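Local coordinates for homoserine dehydrogenase (Staphylococcus aureus M1064, PDB 4PG7), which catalyses the NAD(P)-dependent interconversion of homoserine and aspartate semialdehyde in the aspartic acid pathway, most likely as a dimer, at residues M189-T194 / V251-N257; N183-S187 / V297-Y301; K265-I269 / L294-E298. All coordinates share one frame; numbering follows the deposited sequence.

Interaction 1: M189-T194 / V251-N257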
loop_
_atom_site.group_PDB
_atom_site.type_symbol
_atom_site.label_atom_id
_atom_site.label_comp_id
_atom_site.label_asym_id
_atom_site.label_seq_id
_atom_site.Cartn_x
_atom_site.Cartn_y
_atom_site.Cartn_z
ATOM N N MET A 189 11.598 21.283 -8.989
ATOM C CA MET A 189 12.944 21.538 -9.477
ATOM C C MET A 189 13.207 20.676 -10.680
ATOM O O MET A 189 13.710 21.139 -11.711
ATOM C CB MET A 189 13.987 21.245 -8.398
ATOM C CG MET A 189 13.978 22.199 -7.227
ATOM S SD MET A 189 15.114 21.727 -5.908
ATOM C CE MET A 189 16.669 22.005 -6.739
ATOM N N THR A 190 12.840 19.409 -10.553
ATOM C CA THR A 190 13.116 18.433 -11.581
ATOM C C THR A 190 12.310 18.691 -12.867
ATOM O O THR A 190 12.884 18.758 -13.954
ATOM C CB THR A 190 12.839 17.016 -11.071
ATOM O OG1 THR A 190 13.621 16.767 -9.885
ATOM C CG2 THR A 190 13.137 15.975 -12.165
ATOM N N LYS A 191 10.996 18.820 -12.740
ATOM C CA LYS A 191 10.126 18.930 -13.916
ATOM C C LYS A 191 10.198 20.299 -14.582
ATOM O O LYS A 191 10.164 20.385 -15.810
ATOM C CB LYS A 191 8.673 18.654 -13.553
ATOM C CG LYS A 191 8.404 17.232 -13.123
ATOM C CD LYS A 191 6.915 17.058 -12.861
ATOM C CE LYS A 191 6.620 16.273 -11.594
ATOM N NZ LYS A 191 5.318 16.737 -11.027
ATOM N N GLU A 192 10.301 21.355 -13.780
ATOM C CA GLU A 192 10.283 22.716 -14.312
ATOM C C GLU A 192 11.664 23.387 -14.382
ATOM O O GLU A 192 11.789 24.500 -14.874
ATOM C CB GLU A 192 9.278 23.553 -13.523
ATOM C CG GLU A 192 7.851 23.114 -13.855
ATOM C CD GLU A 192 6.788 23.816 -13.045
ATOM O OE1 GLU A 192 6.895 25.048 -12.851
ATOM O OE2 GLU A 192 5.835 23.124 -12.607
ATOM N N GLN A 193 12.700 22.684 -13.942
ATOM C CA GLN A 193 14.074 23.165 -14.036
ATOM C C GLN A 193 14.272 24.489 -13.321
ATOM O O GLN A 193 14.789 25.441 -13.872
ATOM C CB GLN A 193 14.531 23.229 -15.504
ATOM C CG GLN A 193 14.588 21.862 -16.159
ATOM C CD GLN A 193 15.758 21.049 -15.634
ATOM O OE1 GLN A 193 16.901 21.454 -15.779
ATOM N NE2 GLN A 193 15.475 19.919 -14.990
ATOM N N THR A 194 13.852 24.528 -12.062
ATOM C CA THR A 194 14.014 25.708 -11.232
ATOM C C THR A 194 15.045 25.432 -10.169
ATOM O O THR A 194 15.320 24.277 -9.846
ATOM C CB THR A 194 12.670 26.098 -10.568
ATOM O OG1 THR A 194 12.285 25.099 -9.623
ATOM C CG2 THR A 194 11.576 26.193 -11.595
ATOM N N VAL A 251 20.287 20.671 -2.135
ATOM C CA VAL A 251 20.133 20.017 -3.435
ATOM C C VAL A 251 20.006 21.085 -4.525
ATOM O O VAL A 251 19.187 21.991 -4.411
ATOM C CB VAL A 251 18.887 19.086 -3.460
ATOM C CG1 VAL A 251 18.691 18.460 -4.830
ATOM C CG2 VAL A 251 19.025 17.992 -2.414
ATOM N N THR A 252 20.779 20.965 -5.599
ATOM C CA THR A 252 20.738 21.932 -6.675
ATOM C C THR A 252 20.217 21.306 -7.950
ATOM O O THR A 252 20.216 20.084 -8.105
ATOM C CB THR A 252 22.144 22.497 -7.015
ATOM O OG1 THR A 252 22.982 21.433 -7.484
ATOM C CG2 THR A 252 22.799 23.176 -5.787
ATOM N N LEU A 253 19.850 22.160 -8.896
ATOM C CA LEU A 253 19.415 21.717 -10.194
ATOM C C LEU A 253 20.512 20.932 -10.902
ATOM O O LEU A 253 20.235 19.955 -11.604
ATOM C CB LEU A 253 18.935 22.930 -10.993
ATOM C CG LEU A 253 18.215 22.663 -12.296
ATOM C CD1 LEU A 253 17.013 21.768 -12.079
ATOM C CD2 LEU A 253 17.830 24.007 -12.928
ATOM N N THR A 254 21.765 21.309 -10.672
ATOM C CA THR A 254 22.873 20.554 -11.197
ATOM C C THR A 254 22.873 19.117 -10.654
ATOM O O THR A 254 23.122 18.177 -11.404
ATOM C CB THR A 254 24.200 21.266 -10.898
ATOM O OG1 THR A 254 24.140 22.591 -11.446
ATOM C CG2 THR A 254 25.352 20.539 -11.499
ATOM N N ASP A 255 22.605 18.941 -9.362
ATOM C CA ASP A 255 22.556 17.588 -8.776
ATOM C C ASP A 255 21.490 16.795 -9.481
ATOM O O ASP A 255 21.720 15.684 -9.887
ATOM C CB ASP A 255 22.256 17.610 -7.283
ATOM C CG ASP A 255 23.361 18.239 -6.481
ATOM O OD1 ASP A 255 24.525 17.835 -6.648
ATOM O OD2 ASP A 255 23.070 19.145 -5.679
ATOM N N ILE A 256 20.322 17.406 -9.636
ATOM C CA ILE A 256 19.204 16.774 -10.278
ATOM C C ILE A 256 19.491 16.377 -11.722
ATOM O O ILE A 256 19.167 15.262 -12.141
ATOM C CB ILE A 256 17.960 17.677 -10.192
ATOM C CG1 ILE A 256 17.419 17.600 -8.774
ATOM C CG2 ILE A 256 16.902 17.241 -11.194
ATOM C CD1 ILE A 256 16.390 18.631 -8.450
ATOM N N ASN A 257 20.091 17.280 -12.490
ATOM C CA ASN A 257 20.368 17.007 -13.909
ATOM C C ASN A 257 21.514 16.007 -14.136
ATOM O O ASN A 257 21.458 15.180 -15.058
ATOM C CB ASN A 257 20.589 18.316 -14.668
ATOM C CG ASN A 257 19.306 19.134 -14.776
ATOM O OD1 ASN A 257 18.219 18.597 -14.648
ATOM N ND2 ASN A 257 19.429 20.425 -14.993
#
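Gln193 and Asn257 join amide to amide at the edge of a helix-to-helix packing contact, in which the C-terminal end of helix 180-192 meets the first turn of helix 253-262. The pair is reciprocal: Asn257 ND2 donates to Gln193 OE1 at 2.8 Å, and Gln193 NE2 returns a bond to Asn257 OD1 at 3.1 Å. Both carbonyl oxygens are used on a lone pair in their own planes, and the two amides lie nearly coplanar, 21° apart. Gln193 leaves the helix with positive phi, and its chain folds back at chi2 (-72°), which lets NE2 donate to Thr190 O as well; three bonds therefore fix the rotation of this amide.

Next to the amides, aliphatic side chains pack partly on one another and partly on backbone carbonyls. Leu253 sends CD1 to Met189 O (3.4 Å), while its other methyl, CD2, sits against the backbone of Gln193. Ile256 lies at about a right angle to Met189, its CD1 3.6 Å from Met189 CB, and its CG2 rests against Thr190, whose OG1 is bonded to Leu186 O within its own helix. The Met189 chain bends at chi3 (68°), carrying CE to 3.4 Å from Val251 O, just ahead of the second helix.

That helix opens with a capping box: Asp255 N donates to Thr252 OG1, and Thr252 N to Asp255 OD2 on its anti side, at 2.9 Å. Thr252 also belongs to the pocket of the bound lysine, together with Arg246, Gly250, Asp438 and Lys439, and Lys439 forms a salt bridge with Asp255 OD2. Met189 also packs on Phe196 and Ala199 of helix 196-205, and Ile256 reaches Ile266 on strand 264-275.

Interaction 2: N183-S187 / V297-Y301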
loop_
_atom_site.group_PDB
_atom_site.type_symbol
_atom_site.label_atom_id
_atom_site.label_comp_id
_atom_site.label_asym_id
_atom_site.label_seq_id
_atom_site.Cartn_x
_atom_site.Cartn_y
_atom_site.Cartn_z
ATOM N N ASN A 183 9.107 16.643 -1.091
ATOM C CA ASN A 183 8.957 15.928 -2.330
ATOM C C ASN A 183 8.383 16.821 -3.408
ATOM O O ASN A 183 8.825 16.765 -4.562
ATOM C CB ASN A 183 8.082 14.698 -2.161
ATOM C CG ASN A 183 8.333 13.689 -3.247
ATOM O OD1 ASN A 183 9.498 13.346 -3.520
ATOM N ND2 ASN A 183 7.274 13.196 -3.877
ATOM N N PHE A 184 7.413 17.647 -3.046
ATOM C CA PHE A 184 6.845 18.625 -3.995
ATOM C C PHE A 184 7.937 19.521 -4.566
ATOM O O PHE A 184 8.014 19.749 -5.775
ATOM C CB PHE A 184 5.761 19.474 -3.333
ATOM C CG PHE A 184 5.124 20.477 -4.272
ATOM C CD1 PHE A 184 3.989 20.156 -4.996
ATOM C CD2 PHE A 184 5.686 21.729 -4.456
ATOM C CE1 PHE A 184 3.412 21.080 -5.900
ATOM C CE2 PHE A 184 5.131 22.650 -5.341
ATOM C CZ PHE A 184 3.996 22.315 -6.073
ATOM N N ILE A 185 8.801 20.021 -3.687
ATOM C CA ILE A 185 9.863 20.924 -4.109
ATOM C C ILE A 185 10.814 20.231 -5.063
ATOM O O ILE A 185 11.183 20.792 -6.114
ATOM C CB ILE A 185 10.603 21.488 -2.873
ATOM C CG1 ILE A 185 9.688 22.471 -2.149
ATOM C CG2 ILE A 185 11.902 22.171 -3.271
ATOM C CD1 ILE A 185 10.098 22.811 -0.731
ATOM N N LEU A 186 11.235 19.003 -4.713
ATOM C CA LEU A 186 12.147 18.266 -5.601
ATOM C C LEU A 186 11.513 17.967 -6.976
ATOM O O LEU A 186 12.190 18.029 -7.997
ATOM C CB LEU A 186 12.658 17.000 -4.934
ATOM C CG LEU A 186 13.601 17.203 -3.739
ATOM C CD1 LEU A 186 13.920 15.876 -3.083
ATOM C CD2 LEU A 186 14.869 17.886 -4.166
ATOM N N SER A 187 10.228 17.632 -6.987
ATOM C CA SER A 187 9.498 17.409 -8.242
ATOM C C SER A 187 9.459 18.674 -9.098
ATOM O O SER A 187 9.660 18.625 -10.297
ATOM C CB SER A 187 8.072 16.926 -7.964
ATOM O OG SER A 187 8.099 15.634 -7.378
ATOM N N VAL A 297 7.176 8.492 -7.476
ATOM C CA VAL A 297 6.346 9.156 -6.488
ATOM C C VAL A 297 6.643 10.668 -6.481
ATOM O O VAL A 297 7.714 11.104 -6.032
ATOM C CB VAL A 297 6.588 8.549 -5.104
ATOM C CG1 VAL A 297 5.762 9.247 -4.041
ATOM C CG2 VAL A 297 6.253 7.059 -5.134
ATOM N N GLU A 298 5.699 11.443 -7.003
ATOM C CA GLU A 298 5.908 12.860 -7.327
ATOM C C GLU A 298 5.027 13.775 -6.511
ATOM O O GLU A 298 4.047 13.343 -5.881
ATOM C CB GLU A 298 5.621 13.122 -8.824
ATOM C CG GLU A 298 6.557 12.413 -9.799
ATOM C CD GLU A 298 8.048 12.686 -9.552
ATOM O OE1 GLU A 298 8.456 13.823 -9.220
ATOM O OE2 GLU A 298 8.843 11.745 -9.685
ATOM N N ASP A 299 5.408 15.044 -6.508
ATOM C CA ASP A 299 4.642 16.111 -5.886
ATOM C C ASP A 299 4.456 15.857 -4.403
ATOM O O ASP A 299 5.377 15.378 -3.756
ATOM C CB ASP A 299 3.333 16.307 -6.656
ATOM C CG ASP A 299 3.590 16.561 -8.128
ATOM O OD1 ASP A 299 4.612 17.213 -8.461
ATOM O OD2 ASP A 299 2.796 16.106 -8.967
ATOM N N GLU A 300 3.270 16.097 -3.875
ATOM C CA GLU A 300 3.024 15.947 -2.448
ATOM C C GLU A 300 2.704 14.516 -2.016
ATOM O O GLU A 300 2.421 14.276 -0.853
ATOM C CB GLU A 300 1.921 16.907 -1.983
ATOM C CG GLU A 300 0.482 16.542 -2.357
ATOM C CD GLU A 300 0.044 17.017 -3.730
ATOM O OE1 GLU A 300 0.897 17.244 -4.632
ATOM O OE2 GLU A 300 -1.184 17.132 -3.927
ATOM N N TYR A 301 2.750 13.561 -2.934
ATOM C CA TYR A 301 2.474 12.169 -2.565
ATOM C C TYR A 301 3.610 11.596 -1.735
ATOM O O TYR A 301 4.744 12.040 -1.841
ATOM C CB TYR A 301 2.199 11.309 -3.793
ATOM C CG TYR A 301 0.782 11.447 -4.278
ATOM C CD1 TYR A 301 -0.178 10.541 -3.890
ATOM C CD2 TYR A 301 0.390 12.499 -5.103
ATOM C CE1 TYR A 301 -1.486 10.653 -4.309
ATOM C CE2 TYR A 301 -0.934 12.617 -5.534
ATOM C CZ TYR A 301 -1.864 11.690 -5.123
ATOM O OH TYR A 301 -3.187 11.746 -5.520
HETATM O O HOH W 1 5.989 19.519 -8.019
#
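The Phe184 ring has Glu300 OE1 at its edge, near the ring plane, and a water centred over one face. Asp299 CA lies obliquely to the ring, 4.2 Å from Phe184 CD1, and Phe208 stacks with it from outside the contact. The same water donates to Phe184 O and to Asp299 OD1, at 2.7 Å from the latter, so it ties helix to loop directly over the aromatic surface.

The second flat group is the Asn183 amide, which points into the curve of the loop. Its CG stands anti to the backbone N (chi1 -158°), placing ND2 between two carbonyls. The bond from Asn183 ND2 to Val297 O is almost straight, 177° at the hydrogen, and lies in the amide plane, although it meets that oxygen from above the carbonyl plane. Toward Asp299 O the same nitrogen makes a more bent bond of 2.9 Å, tilted out of both planes.

These side chains let helix 180-192 hold the loop between strands 278-289 and 302-308 where it makes a type II' beta turn, Glu298 to Tyr301. One helical turn after Asn183, Ser187 OG accepts from Asp299 N at 2.9 Å and donates to Glu298 OE1 at 2.6 Å, on the anti side of the carboxylate. Beyond the turn, Tyr301 OH bonds to Asp313 N of the second subunit.

Asp299 OD1 also pairs with Lys191, one turn farther along the helix, and Glu298 OE2 with Lys265 and Lys267. With its donor spent on Glu298 and its oxygen accepting from Asp299 N, the buried Ser187 hydroxyl has a settled orientation, and the neighbouring lysines probably stabilise both carboxylates as anions.

Interaction 3: K265-I269 / L294-E298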
loop_
_atom_site.group_PDB
_atom_site.type_symbol
_atom_site.label_atom_id
_atom_site.label_comp_id
_atom_site.label_asym_id
_atom_site.label_seq_id
_atom_site.Cartn_x
_atom_site.Cartn_y
_atom_site.Cartn_z
ATOM N N LYS A 265 16.666 9.729 -10.154
ATOM C CA LYS A 265 15.989 10.881 -9.606
ATOM C C LYS A 265 16.565 11.160 -8.228
ATOM O O LYS A 265 17.209 10.295 -7.638
ATOM C CB LYS A 265 14.502 10.586 -9.463
ATOM C CG LYS A 265 13.799 10.473 -10.803
ATOM C CD LYS A 265 12.314 10.578 -10.601
ATOM C CE LYS A 265 11.580 10.785 -11.899
ATOM N NZ LYS A 265 10.163 10.385 -11.711
ATOM N N ILE A 266 16.311 12.339 -7.695
ATOM C CA ILE A 266 16.685 12.644 -6.316
ATOM C C ILE A 266 15.414 12.766 -5.477
ATOM O O ILE A 266 14.498 13.481 -5.854
ATOM C CB ILE A 266 17.541 13.919 -6.253
ATOM C CG1 ILE A 266 18.835 13.709 -7.040
ATOM C CG2 ILE A 266 17.892 14.266 -4.804
ATOM C CD1 ILE A 266 19.860 14.805 -6.925
ATOM N N LYS A 267 15.362 12.068 -4.355
ATOM C CA LYS A 267 14.242 12.146 -3.412
ATOM C C LYS A 267 14.823 12.338 -2.031
ATOM O O LYS A 267 15.963 11.923 -1.767
ATOM C CB LYS A 267 13.396 10.847 -3.416
ATOM C CG LYS A 267 12.907 10.401 -4.797
ATOM C CD LYS A 267 11.773 11.270 -5.300
ATOM C CE LYS A 267 11.286 10.792 -6.652
ATOM N NZ LYS A 267 10.153 11.619 -7.120
ATOM N N LEU A 268 14.042 12.939 -1.138
ATOM C CA LEU A 268 14.370 12.920 0.277
ATOM C C LEU A 268 13.823 11.613 0.822
ATOM O O LEU A 268 12.593 11.424 0.877
ATOM C CB LEU A 268 13.778 14.098 1.022
ATOM C CG LEU A 268 14.174 14.180 2.514
ATOM C CD1 LEU A 268 15.629 14.584 2.655
ATOM C CD2 LEU A 268 13.294 15.155 3.269
ATOM N N ILE A 269 14.725 10.718 1.210
ATOM C CA ILE A 269 14.371 9.369 1.654
ATOM C C ILE A 269 14.622 9.194 3.151
ATOM O O ILE A 269 15.698 9.527 3.652
ATOM C CB ILE A 269 15.188 8.328 0.904
ATOM C CG1 ILE A 269 14.870 8.367 -0.611
ATOM C CG2 ILE A 269 14.969 6.906 1.450
ATOM C CD1 ILE A 269 13.477 7.965 -0.963
ATOM N N LEU A 294 9.769 3.822 -6.114
ATOM C CA LEU A 294 9.854 5.109 -5.433
ATOM C C LEU A 294 10.185 6.267 -6.332
ATOM O O LEU A 294 9.821 7.406 -6.022
ATOM C CB LEU A 294 10.858 5.092 -4.283
ATOM C CG LEU A 294 10.414 4.494 -2.972
ATOM C CD1 LEU A 294 11.581 4.516 -1.998
ATOM C CD2 LEU A 294 9.216 5.206 -2.377
ATOM N N ALA A 295 10.902 6.007 -7.425
ATOM C CA ALA A 295 11.318 7.067 -8.293
ATOM C C ALA A 295 10.110 7.805 -8.872
ATOM O O ALA A 295 10.221 8.977 -9.216
ATOM C CB ALA A 295 12.206 6.546 -9.414
ATOM N N ALA A 296 8.979 7.117 -9.006
ATOM C CA ALA A 296 7.807 7.675 -9.698
ATOM C C ALA A 296 6.878 8.465 -8.769
ATOM O O ALA A 296 5.942 9.084 -9.240
ATOM C CB ALA A 296 7.015 6.559 -10.355
ATOM N N VAL A 297 7.176 8.492 -7.476
ATOM C CA VAL A 297 6.346 9.156 -6.488
ATOM C C VAL A 297 6.643 10.668 -6.481
ATOM O O VAL A 297 7.714 11.104 -6.032
ATOM C CB VAL A 297 6.588 8.549 -5.104
ATOM C CG1 VAL A 297 5.762 9.247 -4.041
ATOM C CG2 VAL A 297 6.253 7.059 -5.134
ATOM N N GLU A 298 5.699 11.443 -7.003
ATOM C CA GLU A 298 5.908 12.860 -7.327
ATOM C C GLU A 298 5.027 13.775 -6.511
ATOM O O GLU A 298 4.047 13.343 -5.881
ATOM C CB GLU A 298 5.621 13.122 -8.824
ATOM C CG GLU A 298 6.557 12.413 -9.799
ATOM C CD GLU A 298 8.048 12.686 -9.552
ATOM O OE1 GLU A 298 8.456 13.823 -9.220
ATOM O OE2 GLU A 298 8.843 11.745 -9.685
#
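Lys267 leaves strand 264-275 with its CB directed at the loop segment 294-298, inside the mixed beta sheet domain that follows the nucleotide-binding part of homoserine dehydrogenases. The chain bends at chi2 (-74°) and is straight beyond it. CD comes within 4.1 Å of Val297 O; CE then passes Ala295 O at 3.3 Å. At the tip, NZ donates to Val297 O at 2.7 Å and to Glu298 OE2 at 2.9 Å in a salt bridge, with a weak third bond to Ala295 O. Val297 O is approached from above its carbonyl plane, and it also takes the amide of Asn183, so this buried oxygen has two donors.

Two residues earlier on the strand, Lys265 arrives by a different route. Its chain is extended beyond CG, and it and the Glu298 side chain point at each other, whereas Lys267 crosses Glu298 at about a right angle. CD skirts Ala295 O, and NZ is shared between that oxygen and Glu298 OE2, forming the second salt bridge of a three-residue network. Two ammonium groups thus converge on one carboxylate oxygen, while Ser187 OG of helix 180-192 holds the other, OE1.

Farther along, the polar cluster gives way to an apolar pair, Ile269 CD1 against Leu294 CD1 at 4.1 Å, which Ile177 and Met175 of strand 171-177 extend. Val297 also packs on Gln293 of the second subunit. Glu298 OE2 takes its two lysines from opposite faces of the carboxylate plane, Lys265 NZ standing 40° out of it and Lys267 NZ 54°.

In the fold
Interaction 3 is the buried member of the three; interactions 1 and 2 are only partly buried, and interaction 1 lies farthest from the chain centre, by the lysine pocket. Interactions 2 and 3 share Val297 and Glu298, so one loop is gripped by both helix 180-192 and strand 264-275, and both contacts reach the second subunit. Interaction 1 uses the far end of the same helix, and the Lys191 to Asp299 salt bridge joins it to interaction 2. Chemistry follows place: neutral amides beside aliphatic packing between helices, mostly side chain to backbone bonds around the turn, and clustered charge at the sheet.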